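Side-chain contacts in serpin B3 (Homo sapiens, PDB 4ZK3), which belongs to the serpin family and probably inhibits proteases, and is found in psoriasis as the aggregating Pso p27 form: residues Glu198-Asn203 against Lys208-Met213; Leu246-Asn249 against Gly253-Lys256; Lys256-Leu261 against Tyr384-Ser389; Pro285-Glu290 against His367-Phe372. One frame throughout, in Å; residues are numbered along the deposited sequence.

Contact 1: Glu198-Asn203 against Lys208-Met213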
# COMPACT_ATOMS: atom_id res chain seq x y z
N GLU A 198 -7.05 21.92 17.80
CA GLU A 198 -5.74 22.21 18.38
C GLU A 198 -4.83 22.53 17.28
O GLU A 198 -5.19 22.44 16.09
CB GLU A 198 -5.12 21.02 19.13
CG GLU A 198 -6.03 20.40 20.15
CD GLU A 198 -5.32 19.35 20.97
OE1 GLU A 198 -4.17 18.96 20.64
OE2 GLU A 198 -5.92 18.91 21.97
N LYS A 199 -3.64 22.93 17.66
CA LYS A 199 -2.62 23.17 16.68
C LYS A 199 -1.92 21.86 16.33
O LYS A 199 -1.76 21.03 17.17
CB LYS A 199 -1.62 24.17 17.26
CG LYS A 199 -2.33 25.44 17.67
CD LYS A 199 -1.37 26.50 18.15
CE LYS A 199 -2.15 27.65 18.77
NZ LYS A 199 -1.27 28.84 18.85
N PHE A 200 -1.54 21.73 15.08
CA PHE A 200 -0.65 20.70 14.62
C PHE A 200 0.53 21.42 14.08
O PHE A 200 0.35 22.34 13.30
CB PHE A 200 -1.26 19.89 13.45
CG PHE A 200 -0.41 18.72 13.02
CD1 PHE A 200 0.55 18.87 12.07
CD2 PHE A 200 -0.60 17.46 13.58
CE1 PHE A 200 1.30 17.81 11.65
CE2 PHE A 200 0.14 16.39 13.16
CZ PHE A 200 1.11 16.56 12.20
N TRP A 201 1.74 21.04 14.50
CA TRP A 201 2.97 21.74 14.11
C TRP A 201 3.73 20.91 13.06
O TRP A 201 4.32 19.91 13.41
CB TRP A 201 3.93 21.99 15.30
CG TRP A 201 3.48 22.89 16.49
CD1 TRP A 201 2.89 22.46 17.65
CD2 TRP A 201 3.70 24.31 16.66
NE1 TRP A 201 2.70 23.54 18.51
CE2 TRP A 201 3.17 24.68 17.92
CE3 TRP A 201 4.26 25.30 15.86
CZ2 TRP A 201 3.18 26.00 18.38
CZ3 TRP A 201 4.26 26.63 16.33
CH2 TRP A 201 3.72 26.96 17.57
N PRO A 202 3.70 21.32 11.79
CA PRO A 202 4.49 20.62 10.80
C PRO A 202 5.97 20.87 10.96
O PRO A 202 6.76 19.99 10.63
CB PRO A 202 3.99 21.17 9.48
CG PRO A 202 2.61 21.65 9.81
CD PRO A 202 2.75 22.24 11.16
N ASN A 203 6.30 22.08 11.44
CA ASN A 203 7.68 22.46 11.81
C ASN A 203 7.67 22.99 13.21
O ASN A 203 6.60 23.18 13.81
CB ASN A 203 8.22 23.53 10.86
CG ASN A 203 8.27 23.05 9.42
OD1 ASN A 203 9.09 22.20 9.07
ND2 ASN A 203 7.38 23.57 8.57
N LYS A 208 -0.83 24.52 11.93
CA LYS A 208 -2.11 24.46 11.22
C LYS A 208 -3.15 23.95 12.20
O LYS A 208 -2.86 23.08 13.00
CB LYS A 208 -2.05 23.45 10.08
CG LYS A 208 -1.38 23.91 8.80
CD LYS A 208 -2.43 24.01 7.71
CE LYS A 208 -1.81 23.78 6.36
NZ LYS A 208 -2.86 23.32 5.41
N SER A 209 -4.37 24.44 12.11
CA SER A 209 -5.43 23.93 12.93
C SER A 209 -5.88 22.51 12.48
O SER A 209 -5.70 22.13 11.32
CB SER A 209 -6.62 24.84 12.85
OG SER A 209 -7.67 24.25 13.59
N ILE A 210 -6.41 21.74 13.43
CA ILE A 210 -6.70 20.35 13.21
C ILE A 210 -7.72 19.92 14.26
O ILE A 210 -7.77 20.44 15.38
CB ILE A 210 -5.40 19.46 13.30
CG1 ILE A 210 -5.51 18.29 12.33
CG2 ILE A 210 -5.15 19.04 14.77
CD1 ILE A 210 -4.24 17.50 12.12
N GLN A 211 -8.53 18.92 13.94
CA GLN A 211 -9.45 18.37 14.92
C GLN A 211 -8.73 17.21 15.62
O GLN A 211 -8.37 16.19 14.99
CB GLN A 211 -10.74 17.94 14.26
CG GLN A 211 -11.54 19.09 13.63
CD GLN A 211 -12.08 20.04 14.70
OE1 GLN A 211 -11.63 21.19 14.79
NE2 GLN A 211 -12.95 19.55 15.54
N MET A 212 -8.49 17.36 16.92
CA MET A 212 -7.73 16.36 17.68
C MET A 212 -8.61 15.45 18.49
O MET A 212 -9.30 15.90 19.38
CB MET A 212 -6.69 17.02 18.62
CG MET A 212 -5.74 15.99 19.28
SD MET A 212 -4.63 15.27 18.03
CE MET A 212 -3.51 16.61 17.72
N MET A 213 -8.56 14.14 18.22
CA MET A 213 -9.35 13.20 18.98
C MET A 213 -8.53 12.79 20.20
O MET A 213 -7.29 12.78 20.16
CB MET A 213 -9.73 11.96 18.17
CG MET A 213 -10.21 12.22 16.75
SD MET A 213 -10.60 10.68 15.89
CE MET A 213 -9.04 9.78 15.88

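Contact 2: Leu246-Asn249 against Gly253-Lys256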
# COMPACT_ATOMS: atom_id res chain seq x y z
N LEU A 246 4.27 5.62 14.85
CA LEU A 246 5.60 5.98 15.33
C LEU A 246 5.73 7.48 15.36
O LEU A 246 5.68 8.15 14.30
CB LEU A 246 6.66 5.35 14.44
CG LEU A 246 6.70 3.82 14.47
CD1 LEU A 246 5.99 3.26 13.26
CD2 LEU A 246 8.12 3.26 14.54
N LEU A 247 5.89 8.00 16.59
CA LEU A 247 5.90 9.42 16.91
C LEU A 247 7.28 9.89 17.41
O LEU A 247 7.71 9.43 18.45
CB LEU A 247 4.86 9.66 18.01
CG LEU A 247 4.68 11.13 18.39
CD1 LEU A 247 4.16 11.94 17.20
CD2 LEU A 247 3.77 11.24 19.59
N PRO A 248 7.99 10.74 16.64
CA PRO A 248 9.27 11.25 17.18
C PRO A 248 8.99 12.01 18.48
O PRO A 248 7.93 12.68 18.58
CB PRO A 248 9.77 12.20 16.09
CG PRO A 248 9.09 11.68 14.82
CD PRO A 248 7.76 11.18 15.26
N ASN A 249 9.90 11.92 19.46
CA ASN A 249 9.73 12.65 20.76
C ASN A 249 9.81 14.14 20.54
O ASN A 249 9.11 14.88 21.18
CB ASN A 249 10.82 12.30 21.77
CG ASN A 249 10.82 10.86 22.14
OD1 ASN A 249 9.79 10.21 22.07
ND2 ASN A 249 12.00 10.35 22.56
N GLY A 253 12.10 15.72 14.98
CA GLY A 253 12.91 14.49 14.95
C GLY A 253 12.59 13.47 13.84
O GLY A 253 13.22 12.42 13.79
N LEU A 254 11.61 13.75 12.96
CA LEU A 254 11.14 12.73 11.99
C LEU A 254 12.24 12.30 11.02
O LEU A 254 12.40 11.10 10.77
CB LEU A 254 9.88 13.19 11.22
CG LEU A 254 9.28 12.11 10.28
CD1 LEU A 254 8.84 10.93 11.11
CD2 LEU A 254 8.08 12.57 9.49
N GLN A 255 13.04 13.25 10.54
CA GLN A 255 14.08 12.95 9.54
C GLN A 255 15.04 11.88 10.02
O GLN A 255 15.41 11.00 9.24
CB GLN A 255 14.84 14.21 9.10
CG GLN A 255 15.00 14.33 7.58
CD GLN A 255 16.34 14.94 7.18
OE1 GLN A 255 16.39 16.01 6.59
NE2 GLN A 255 17.44 14.25 7.49
N LYS A 256 15.39 11.88 11.30
CA LYS A 256 16.27 10.82 11.80
C LYS A 256 15.56 9.47 11.82
O LYS A 256 16.13 8.46 11.37
CB LYS A 256 16.77 11.10 13.23
CG LYS A 256 17.88 10.12 13.69
CD LYS A 256 17.98 10.00 15.20
CE LYS A 256 19.09 9.06 15.63
NZ LYS A 256 19.47 9.18 17.08

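Contact 3: Lys256-Leu261 against Tyr384-Ser389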
# COMPACT_ATOMS: atom_id res chain seq x y z
N LYS A 256 15.39 11.88 11.30
CA LYS A 256 16.27 10.82 11.80
C LYS A 256 15.56 9.47 11.82
O LYS A 256 16.13 8.46 11.37
CB LYS A 256 16.77 11.10 13.23
CG LYS A 256 17.88 10.12 13.69
CD LYS A 256 17.98 10.00 15.20
CE LYS A 256 19.09 9.06 15.63
NZ LYS A 256 19.47 9.18 17.08
N LEU A 257 14.33 9.46 12.36
CA LEU A 257 13.55 8.23 12.43
C LEU A 257 13.44 7.62 11.05
O LEU A 257 13.61 6.41 10.90
CB LEU A 257 12.18 8.52 13.01
CG LEU A 257 11.22 7.36 13.28
CD1 LEU A 257 11.83 6.39 14.28
CD2 LEU A 257 9.89 7.91 13.80
N GLU A 258 13.22 8.45 10.04
CA GLU A 258 13.13 7.93 8.67
C GLU A 258 14.44 7.27 8.19
O GLU A 258 14.39 6.33 7.43
CB GLU A 258 12.66 8.99 7.69
CG GLU A 258 11.22 9.46 7.92
CD GLU A 258 10.87 10.68 7.08
OE1 GLU A 258 11.62 11.68 7.13
OE2 GLU A 258 9.85 10.66 6.38
N GLU A 259 15.58 7.79 8.64
CA GLU A 259 16.88 7.24 8.24
C GLU A 259 17.13 5.91 8.90
O GLU A 259 17.66 4.98 8.30
CB GLU A 259 18.00 8.24 8.59
CG GLU A 259 18.01 9.48 7.69
CD GLU A 259 18.81 10.66 8.28
OE1 GLU A 259 19.36 10.55 9.42
OE2 GLU A 259 18.87 11.72 7.62
N LYS A 260 16.74 5.78 10.15
CA LYS A 260 17.03 4.60 10.92
C LYS A 260 16.01 3.45 10.80
O LYS A 260 16.31 2.31 11.17
CB LYS A 260 17.13 5.02 12.39
CG LYS A 260 17.87 6.33 12.61
CD LYS A 260 19.09 6.17 13.50
CE LYS A 260 20.22 5.47 12.75
NZ LYS A 260 21.40 5.31 13.62
N LEU A 261 14.80 3.73 10.34
CA LEU A 261 13.74 2.72 10.33
C LEU A 261 13.91 1.89 9.07
O LEU A 261 13.55 2.33 7.97
CB LEU A 261 12.37 3.40 10.33
CG LEU A 261 11.22 2.84 11.14
CD1 LEU A 261 9.93 3.11 10.35
CD2 LEU A 261 11.32 1.38 11.54
N TYR A 384 0.89 2.01 4.34
CA TYR A 384 1.98 2.68 5.06
C TYR A 384 2.00 4.15 4.67
O TYR A 384 1.75 4.49 3.53
CB TYR A 384 3.36 2.04 4.72
CG TYR A 384 4.51 2.53 5.55
CD1 TYR A 384 5.23 3.64 5.20
CD2 TYR A 384 4.85 1.88 6.75
CE1 TYR A 384 6.30 4.06 5.96
CE2 TYR A 384 5.89 2.32 7.55
CZ TYR A 384 6.58 3.44 7.16
OH TYR A 384 7.65 3.87 7.91
N GLY A 385 2.33 5.00 5.63
CA GLY A 385 2.22 6.41 5.41
C GLY A 385 2.96 7.31 6.34
O GLY A 385 3.46 6.90 7.40
N ARG A 386 3.07 8.56 5.91
CA ARG A 386 3.61 9.63 6.72
C ARG A 386 2.65 10.80 6.67
O ARG A 386 2.21 11.22 5.57
CB ARG A 386 4.95 10.14 6.20
CG ARG A 386 5.39 11.42 6.93
CD ARG A 386 6.68 11.95 6.43
NE ARG A 386 6.53 12.61 5.19
CZ ARG A 386 7.49 12.82 4.28
NH1 ARG A 386 8.72 12.34 4.41
NH2 ARG A 386 7.20 13.51 3.19
N PHE A 387 2.25 11.24 7.85
CA PHE A 387 1.41 12.44 8.00
C PHE A 387 2.26 13.61 8.47
O PHE A 387 2.66 13.64 9.62
CB PHE A 387 0.36 12.20 9.06
CG PHE A 387 -0.69 13.29 9.10
CD1 PHE A 387 -1.58 13.46 8.04
CD2 PHE A 387 -0.76 14.18 10.20
CE1 PHE A 387 -2.54 14.46 8.08
CE2 PHE A 387 -1.74 15.16 10.25
CZ PHE A 387 -2.63 15.29 9.19
N SER A 388 2.54 14.55 7.58
CA SER A 388 3.39 15.69 7.84
C SER A 388 2.60 16.96 8.08
O SER A 388 3.07 17.86 8.77
CB SER A 388 4.29 15.93 6.62
OG SER A 388 5.15 14.80 6.43
N SER A 389 1.44 17.08 7.43
CA SER A 389 0.57 18.25 7.61
C SER A 389 -0.85 18.02 7.18
O SER A 389 -1.06 17.41 6.14
CB SER A 389 1.07 19.42 6.76
OG SER A 389 0.19 20.54 6.91

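Contact 4: Pro285-Glu290 against His367-Phe372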
# COMPACT_ATOMS: atom_id res chain seq x y z
N PRO A 285 -5.17 12.95 15.56
CA PRO A 285 -6.02 13.83 14.75
C PRO A 285 -6.97 13.05 13.80
O PRO A 285 -6.70 11.92 13.40
CB PRO A 285 -5.03 14.67 13.98
CG PRO A 285 -3.81 13.76 13.87
CD PRO A 285 -3.77 12.97 15.12
N ARG A 286 -8.11 13.66 13.50
CA ARG A 286 -8.94 13.24 12.39
C ARG A 286 -8.14 13.69 11.24
O ARG A 286 -7.63 14.82 11.26
CB ARG A 286 -10.26 14.02 12.36
CG ARG A 286 -11.20 13.70 13.49
CD ARG A 286 -12.55 14.46 13.43
NE ARG A 286 -13.12 14.52 12.10
CZ ARG A 286 -14.10 13.76 11.62
NH1 ARG A 286 -14.76 12.88 12.35
NH2 ARG A 286 -14.44 13.93 10.36
N PHE A 287 -7.92 12.82 10.26
CA PHE A 287 -7.15 13.21 9.09
C PHE A 287 -7.53 12.39 7.86
O PHE A 287 -8.08 11.28 7.97
CB PHE A 287 -5.62 13.16 9.33
CG PHE A 287 -5.02 11.75 9.53
CD1 PHE A 287 -4.56 11.01 8.45
CD2 PHE A 287 -4.83 11.26 10.76
CE1 PHE A 287 -3.92 9.79 8.65
CE2 PHE A 287 -4.24 10.04 10.99
CZ PHE A 287 -3.79 9.28 9.93
N LYS A 288 -7.17 12.93 6.71
CA LYS A 288 -7.42 12.30 5.43
C LYS A 288 -6.22 12.50 4.56
O LYS A 288 -5.74 13.62 4.43
CB LYS A 288 -8.62 12.97 4.79
CG LYS A 288 -8.98 12.52 3.39
CD LYS A 288 -10.22 13.22 2.86
CE LYS A 288 -11.46 12.70 3.56
NZ LYS A 288 -12.67 13.40 3.07
N VAL A 289 -5.70 11.43 3.99
CA VAL A 289 -4.62 11.55 3.06
C VAL A 289 -4.98 10.88 1.72
O VAL A 289 -5.41 9.71 1.70
CB VAL A 289 -3.34 10.93 3.63
CG1 VAL A 289 -2.23 10.86 2.59
CG2 VAL A 289 -2.86 11.68 4.87
N GLU A 290 -4.69 11.57 0.61
CA GLU A 290 -4.92 11.07 -0.70
C GLU A 290 -3.70 11.33 -1.54
O GLU A 290 -3.28 12.46 -1.68
CB GLU A 290 -6.13 11.78 -1.26
CG GLU A 290 -7.34 11.66 -0.37
CD GLU A 290 -8.62 12.15 -1.05
OE1 GLU A 290 -9.27 13.06 -0.50
OE2 GLU A 290 -9.01 11.57 -2.10
N HIS A 367 2.53 16.60 15.67
CA HIS A 367 3.62 16.93 14.77
C HIS A 367 3.81 15.66 13.95
O HIS A 367 3.10 14.68 14.23
CB HIS A 367 4.88 17.40 15.55
CG HIS A 367 5.35 16.42 16.58
ND1 HIS A 367 4.70 16.22 17.78
CD2 HIS A 367 6.42 15.59 16.60
CE1 HIS A 367 5.33 15.30 18.48
NE2 HIS A 367 6.40 14.93 17.81
N PRO A 368 4.67 15.67 12.94
CA PRO A 368 4.67 14.62 11.95
C PRO A 368 4.93 13.25 12.50
O PRO A 368 5.80 13.11 13.38
CB PRO A 368 5.78 15.02 11.02
CG PRO A 368 5.74 16.48 11.05
CD PRO A 368 5.44 16.82 12.48
N PHE A 369 4.21 12.25 11.99
CA PHE A 369 4.35 10.87 12.44
C PHE A 369 4.26 9.87 11.29
O PHE A 369 3.74 10.23 10.23
CB PHE A 369 3.33 10.55 13.54
CG PHE A 369 1.87 10.70 13.09
CD1 PHE A 369 1.19 9.64 12.46
CD2 PHE A 369 1.19 11.89 13.31
CE1 PHE A 369 -0.13 9.77 12.07
CE2 PHE A 369 -0.16 12.03 12.94
CZ PHE A 369 -0.82 10.98 12.30
N LEU A 370 4.78 8.64 11.52
CA LEU A 370 4.60 7.51 10.61
C LEU A 370 3.49 6.57 11.08
O LEU A 370 3.21 6.47 12.26
CB LEU A 370 5.89 6.74 10.42
CG LEU A 370 7.10 7.61 10.07
CD1 LEU A 370 8.41 6.86 10.39
CD2 LEU A 370 7.09 8.09 8.64
N PHE A 371 2.77 5.95 10.16
CA PHE A 371 1.72 5.08 10.62
C PHE A 371 1.58 3.99 9.58
O PHE A 371 1.93 4.18 8.37
CB PHE A 371 0.42 5.86 10.89
CG PHE A 371 -0.18 6.49 9.64
CD1 PHE A 371 0.30 7.72 9.16
CD2 PHE A 371 -1.21 5.88 8.95
CE1 PHE A 371 -0.20 8.30 8.00
CE2 PHE A 371 -1.72 6.46 7.76
CZ PHE A 371 -1.19 7.67 7.28
N PHE A 372 1.02 2.87 10.00
CA PHE A 372 0.70 1.80 9.06
C PHE A 372 -0.38 0.91 9.60
O PHE A 372 -0.64 0.90 10.81
CB PHE A 372 1.95 1.02 8.64
CG PHE A 372 2.63 0.27 9.74
CD1 PHE A 372 2.25 -1.03 10.04
CD2 PHE A 372 3.71 0.84 10.42
CE1 PHE A 372 2.93 -1.73 11.03
CE2 PHE A 372 4.38 0.16 11.42
CZ PHE A 372 4.02 -1.15 11.71

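Contact 1: Glu198-Asn203 against Lys208-Met213
Glu198 and Ile210, and then Phe200 and Lys208, face each other as hydrogen-bonded pairs of an antiparallel ladder. Glu198 N gives a bond of 2.9 Å to Ile210 O, while the return bond from Ile210 N to Glu198 O is weak. The second pair is firmer: Phe200 N to Lys208 O and Lys208 N to Phe200 O are both 2.8 Å long and close to straight. Between them Lys199 and Ser209 form a non-hydrogen-bonded pair. Here Ser209 CA makes a CA-H...O contact of 3.5 Å with Glu198 O.

The apolar contact is Ile210 CD1 on Phe200 CD2, at 3.9 Å. Phe200 CG is anti to its own N (chi1 -175°), and the ring leads on to Phe387, which it meets edge-to-face. Separately, the Glu198 carboxylate lies against Met212 CB and CG in van der Waals packing, with Glu198 CD 3.6 Å from Met212 CB.

Polar ends find partners nearby: Ser209 OG bonds Glu197 and Lys208 NZ bonds Pro390 O. Over these short segments the strand directions are 119° apart, well off the 180° of a flat antiparallel pair. This is the beta hairpin of strands 196-201 and 206-224, which belongs to sheet C of the serpin fold.

Contact 2: Leu246-Asn249 against Gly253-Lys256
Pro248 meets the start of helix 254-260 through two ring atoms, CB and CG. They take different partners. Pro248 CB rests against the backbone of Gly253, 3.8 Å from Gly253 C. Gly253 has no side chain, so the proline meets the main chain directly. Pro248 CG reaches one residue further and comes to 3.6 Å from Leu254 CA. It also meets the leucine side chain, where Pro248 CG is 3.8 Å from Leu254 CD1.

Leu254 does not point straight at the proline. Its CG is anti to the backbone N (chi1 -175°), and of its two methyls CD1 is the one laid beside the ring. The side-chain part of the contact is apolar; the rest is ring against peptide backbone. Pro248 still has a polar tie, because its O accepts a hydrogen bond from His367 NE2. In the first turn of the helix, Lys256 N makes a weak bond back to Gly253 O.

The contact closes a short connection, from the end of strand 241-248 into the helix. Leu246 pairs with Leu370 of strand 369-375, and Leu247 with Lys230 of strand 229-235. The helix start lies over this part of serpin sheet B: Leu254 also packs on Pro368 and Leu370, while Lys256 NZ bonds Gln228 and Asp226 O.

Contact 3: Lys256-Leu261 against Tyr384-Ser389
Glu258 and Arg386 form a salt bridge between helix 254-260 and strand 380-387, where the helix packs on sheet B of the serpin fold. Arg386 NH1 donates to Glu258 OE2 at 2.8 Å, with an N-H...O angle of 162°. The acceptor lies nearly in the guanidinium plane, at its edge. On the glutamate, the bond uses the syn lone pair of OE2, on the side of the other oxygen. The two planes are 59° apart, and the sole bond between these groups is NH1 to OE2, not a flat two-bond pair.

The arginine chain runs extended as far as Arg386 CD, which comes to 3.4 Å from Glu258 OE2. The bend at chi3 (77°) then turns the guanidinium so that NH1 reaches the same oxygen. Arg386 NH2 bonds the backbone O of Asn25, which also accepts from Ser388 OG. Asn26 takes up polar backbone atoms that follow the strand, with OD1 for Ser388 N and ND2 for Ser389 O. Glu258 OE1 has a long, weak ion pair with Arg20. Burial alone would tend to disfavour the charge on Glu258; the salt bridge to Arg386 probably offsets this.

The helix keeps its own backbone bonds, such as Lys260 N to Lys256 O and Leu261 N to Leu257 O, 3.0 Å each. A second contact is a methyl on a hydroxyl. Leu261, just past the helix end, and Tyr384, from the strand, approach from opposite directions, and Leu261 CD1 lies 3.4 Å from Tyr384 OH.

Contact 4: Pro285-Glu290 against His367-Phe372
The ring of Phe287 meets two rings of the other strand, Phe369 and Phe371, each in a different way. Toward Phe371 it presents its edge. The atom CZ of Phe287 sits over the centre of the Phe371 ring, 4.0 Å above its plane. The centroids of Phe287 and Phe371 are 5.2 Å apart and the planes are inclined at 70°, an edge-to-face pair. The closest atoms are Phe287 CE1 and Phe371 CZ, at 3.7 Å.

With Phe369 the roles are reversed. Phe369 turns its edge toward the face of Phe287, but the pair is offset. The Phe287 and Phe369 planes are 69° apart. The centroids of these two rings are 5.8 Å apart. Phe369 CZ lies 3.8 Å from Phe287 CE2. The edge of Phe369 also meets Pro285, whose CG lies 4.1 Å from Phe369 CE2.

All three phenylalanines share a first torsion near 60°, which goes with rings that point across to the opposing strand. Phe287 comes from one strand and meets Phe369 and Phe371 coming the opposite way from the other. The result is a buried aromatic cluster, and Phe387 adds a fourth ring against Phe287 and Phe369.

The cluster packs between strand 276-294, here part of sheet A of the serpin fold, and sheet B. On one side strand 276-294 pairs with strand 325-336, through Phe287 with Val336 and Val289 with Val334. On the other, strand 369-375 lies between strands 241-248 and 380-387, with Leu370 bonded to Leu246 and Phe369 to Phe387.

The four contacts lie on the same side of the chain's centre. Contact 1, the hairpin, closes first, and contact 2 follows. Contact 3 starts on the helix that contact 2 reaches, and contact 4 is nested inside the long loop that contact 3 closes. Contacts 2 and 3 share Lys256 and helix 254-260, with centres about 7 Å apart. Contact 4 touches all three others: its centre is about 11 Å from those of contacts 1 and 3, and about 13 Å from that of contact 2. Strands 241-248, 369-375 and 380-387 are successive neighbours and link contacts 2, 4 and 3. Together they join helix 254-260, sheet B, the hairpin of sheet C and strand 276-294.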